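Local coordinates for protein plu4264 (Photorhabdus luminescens subsp. laumondii, PDB 4MV2) that binds a metal ion, here nickel, in a cupin beta-barrel, its biological role and any enzymatic activity being unknown, at residues 47-53 and 86-92. Numbering follows the deposited sequence. Where two conformers were deposited one is given.
With NI (nickel (II) ion), chain C.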
loop_
_atom_site.group_PDB
_atom_site.type_symbol
_atom_site.label_atom_id
_atom_site.label_comp_id
_atom_site.label_asym_id
_atom_site.label_seq_id
_atom_site.Cartn_x
_atom_site.Cartn_y
_atom_site.Cartn_z
ATOM N N SER A 47 -0.657 -13.791 -13.836
ATOM C CA SER A 47 0.629 -13.868 -13.102
ATOM C C SER A 47 0.966 -15.289 -12.668
ATOM O O SER A 47 0.162 -16.191 -12.803
ATOM C CB SER A 47 0.638 -12.919 -11.921
ATOM O OG SER A 47 -0.263 -13.358 -10.923
ATOM N N PHE A 48 2.172 -15.470 -12.123
ATOM C CA PHE A 48 2.709 -16.786 -11.770
ATOM C C PHE A 48 2.166 -17.278 -10.445
ATOM O O PHE A 48 2.243 -16.606 -9.471
ATOM C CB PHE A 48 4.240 -16.678 -11.685
ATOM C CG PHE A 48 4.905 -17.915 -11.218
ATOM C CD1 PHE A 48 5.229 -18.904 -12.120
ATOM C CD2 PHE A 48 5.242 -18.092 -9.868
ATOM C CE1 PHE A 48 5.876 -20.073 -11.688
ATOM C CE2 PHE A 48 5.885 -19.256 -9.433
ATOM C CZ PHE A 48 6.198 -20.234 -10.348
ATOM N N ARG A 49 1.634 -18.485 -10.424
ATOM C CA ARG A 49 0.977 -18.997 -9.212
ATOM C C ARG A 49 2.014 -19.430 -8.184
ATOM O O ARG A 49 2.974 -20.157 -8.522
ATOM C CB ARG A 49 0.026 -20.142 -9.609
ATOM C CG ARG A 49 -0.768 -20.748 -8.449
ATOM C CD ARG A 49 -1.827 -21.721 -8.993
ATOM N NE ARG A 49 -2.598 -22.459 -7.969
ATOM C CZ ARG A 49 -2.324 -23.696 -7.512
ATOM N NH1 ARG A 49 -1.274 -24.390 -7.956
ATOM N NH2 ARG A 49 -3.111 -24.259 -6.594
ATOM N N HIS A 50 1.886 -18.943 -6.940
ATOM C CA HIS A 50 2.787 -19.442 -5.897
ATOM C C HIS A 50 2.108 -19.437 -4.560
ATOM O O HIS A 50 0.955 -18.986 -4.422
ATOM C CB HIS A 50 4.071 -18.594 -5.852
ATOM C CG HIS A 50 3.935 -17.225 -5.225
ATOM N ND1 HIS A 50 5.043 -16.450 -4.935
ATOM C CD2 HIS A 50 2.862 -16.506 -4.809
ATOM C CE1 HIS A 50 4.657 -15.301 -4.408
ATOM N NE2 HIS A 50 3.337 -15.308 -4.316
ATOM N N SER A 51 2.845 -19.880 -3.556
ATOM C CA SER A 51 2.363 -19.855 -2.182
ATOM C C SER A 51 3.544 -19.663 -1.254
ATOM O O SER A 51 4.697 -19.887 -1.647
ATOM C CB SER A 51 1.643 -21.163 -1.834
ATOM O OG SER A 51 2.541 -22.261 -1.772
ATOM N N HIS A 52 3.270 -19.216 -0.035
ATOM C CA HIS A 52 4.346 -18.919 0.905
ATOM C C HIS A 52 3.849 -18.749 2.335
ATOM O O HIS A 52 2.679 -18.438 2.566
ATOM C CB HIS A 52 5.101 -17.660 0.472
ATOM C CG HIS A 52 4.212 -16.564 -0.050
ATOM N ND1 HIS A 52 3.363 -15.839 0.763
ATOM C CD2 HIS A 52 4.043 -16.072 -1.304
ATOM C CE1 HIS A 52 2.703 -14.952 0.030
ATOM N NE2 HIS A 52 3.103 -15.071 -1.228
ATOM N N ASN A 53 4.774 -18.938 3.280
ATOM C CA ASN A 53 4.560 -18.697 4.708
ATOM C C ASN A 53 4.277 -17.228 5.017
ATOM O O ASN A 53 3.608 -16.930 6.000
ATOM C CB ASN A 53 5.793 -19.108 5.549
ATOM C CG ASN A 53 6.107 -20.594 5.509
ATOM O OD1 ASN A 53 7.238 -20.984 5.830
ATOM N ND2 ASN A 53 5.129 -21.431 5.148
ATOM N N LEU A 86 -2.165 -17.542 4.483
ATOM C CA LEU A 86 -0.873 -18.194 4.587
ATOM C C LEU A 86 -0.878 -19.506 3.827
ATOM O O LEU A 86 -1.790 -20.323 3.977
ATOM C CB LEU A 86 -0.495 -18.475 6.052
ATOM C CG LEU A 86 -0.339 -17.223 6.935
ATOM C CD1 LEU A 86 0.192 -17.629 8.313
ATOM C CD2 LEU A 86 0.548 -16.176 6.306
ATOM N N ASP A 87 0.157 -19.687 3.013
ATOM C CA ASP A 87 0.367 -20.914 2.261
ATOM C C ASP A 87 -0.682 -21.213 1.213
ATOM O O ASP A 87 -0.698 -22.290 0.672
ATOM C CB ASP A 87 0.454 -22.117 3.206
ATOM C CG ASP A 87 1.614 -22.020 4.173
ATOM O OD1 ASP A 87 2.715 -21.574 3.767
ATOM O OD2 ASP A 87 1.419 -22.402 5.344
ATOM N N SER A 88 -1.542 -20.255 0.906
ATOM C CA SER A 88 -2.505 -20.468 -0.177
ATOM C C SER A 88 -1.812 -20.232 -1.509
ATOM O O SER A 88 -0.952 -19.355 -1.609
ATOM C CB SER A 88 -3.668 -19.497 -0.046
ATOM O OG SER A 88 -3.270 -18.139 -0.257
ATOM N N GLU A 89 -2.212 -20.986 -2.528
ATOM C CA GLU A 89 -1.788 -20.746 -3.895
ATOM C C GLU A 89 -2.584 -19.596 -4.466
ATOM O O GLU A 89 -3.806 -19.561 -4.371
ATOM C CB GLU A 89 -1.989 -21.984 -4.757
ATOM C CG GLU A 89 -1.216 -23.212 -4.282
ATOM C CD GLU A 89 0.304 -23.154 -4.543
ATOM O OE1 GLU A 89 0.737 -22.446 -5.489
ATOM O OE2 GLU A 89 1.058 -23.856 -3.808
ATOM N N HIS A 90 -1.884 -18.648 -5.059
ATOM C CA HIS A 90 -2.541 -17.461 -5.554
ATOM C C HIS A 90 -1.907 -16.979 -6.790
ATOM O O HIS A 90 -0.680 -17.087 -6.941
ATOM C CB HIS A 90 -2.560 -16.315 -4.514
ATOM C CG HIS A 90 -1.228 -16.011 -3.863
ATOM N ND1 HIS A 90 -0.662 -16.830 -2.904
ATOM C CD2 HIS A 90 -0.393 -14.943 -3.983
ATOM C CE1 HIS A 90 0.481 -16.302 -2.494
ATOM N NE2 HIS A 90 0.665 -15.151 -3.120
ATOM N N HIS A 91 -2.754 -16.486 -7.687
ATOM C CA HIS A 91 -2.316 -15.684 -8.837
ATOM C C HIS A 91 -3.445 -14.745 -9.325
ATOM O O HIS A 91 -4.589 -14.785 -8.823
ATOM C CB HIS A 91 -1.767 -16.590 -9.965
ATOM C CG HIS A 91 -2.793 -17.354 -10.753
ATOM N ND1 HIS A 91 -3.371 -18.532 -10.308
ATOM C CD2 HIS A 91 -3.275 -17.148 -12.000
ATOM C CE1 HIS A 91 -4.158 -19.012 -11.250
ATOM N NE2 HIS A 91 -4.141 -18.178 -12.277
ATOM N N VAL A 92 -3.087 -13.902 -10.280
ATOM C CA VAL A 92 -3.937 -12.836 -10.767
ATOM C C VAL A 92 -4.206 -13.056 -12.247
ATOM O O VAL A 92 -3.288 -13.323 -13.011
ATOM C CB VAL A 92 -3.257 -11.484 -10.555
ATOM C CG1 VAL A 92 -4.176 -10.343 -10.962
ATOM C CG2 VAL A 92 -2.857 -11.319 -9.074
HETATM NI NI NI C . 2.459 -13.961 -2.948
HETATM O O HOH W 1 -4.030 -19.585 -7.725
HETATM O O HOH W 2 3.761 -22.337 1.242
HETATM O O HOH W 3 0.723 -17.983 0.200
HETATM O O HOH W 4 1.977 -12.601 -4.441
HETATM O O HOH W 5 4.253 -12.734 -2.875
#
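His50, His52 and His90 all place CG between their own backbone N and carbonyl carbon (chi1 75°, 40° and 49°), and this swings three imidazoles from two chain segments onto one nickel ion. Each binds through NE2; the bond from His90 NE2 to nickel is 2.2 Å. The His50 ring turns its edge toward the face of His90 in an offset edge-to-face pair, while His52 meets the edge of His90 with its NE2. On the side of its ring away from the nickel, His90 ND1 donates to Ser88 O at 2.9 Å, the oxygen lying in the ring plane; with the metal bond at NE2 this holds the ring's rotation. His52 ND1 is likewise hydrogen-bonded, to Glu54 O. Glu56 and two waters complete six ligands, the three-histidine, one-glutamate site characteristic of cupins.

The two backbones run antiparallel. His50 and His90 form a hydrogen-bonded pair, His90 N giving to His50 O at 2.9 Å and His50 N to His90 O at 3.2 Å. At one end Ser47 grips Val92 twice, its N donating to Val92 O and its OG accepting from Val92 N (2.9 Å). At the other, Asn53 ND2 reaches the syn lone pair of Asp87 OD1 at 2.8 Å, and Asp87 N donates to His52 O.

Away from the nickel, the extended Arg49 lays a guanidinium face over CB and CG of Glu89. Their charges meet in a long salt bridge, Arg49 NH1 to Glu89 OE1 3.7 Å, with OE1 well out of the guanidinium plane and no N-H pointing at it. The Glu89 chain bends at chi2, and its OE2 accepts from Ser51 OG, which comes from above the carboxylate plane.

The loop 47-53, between strands 45-46 and 55-62, thus continues the edge of the four-stranded sheet alongside strand 90-94. Strand 64-69 flanks that strand's other side, and Val92, modelled in two conformers, packs against Phe58, Phe100 and Phe102 of the facing sheet.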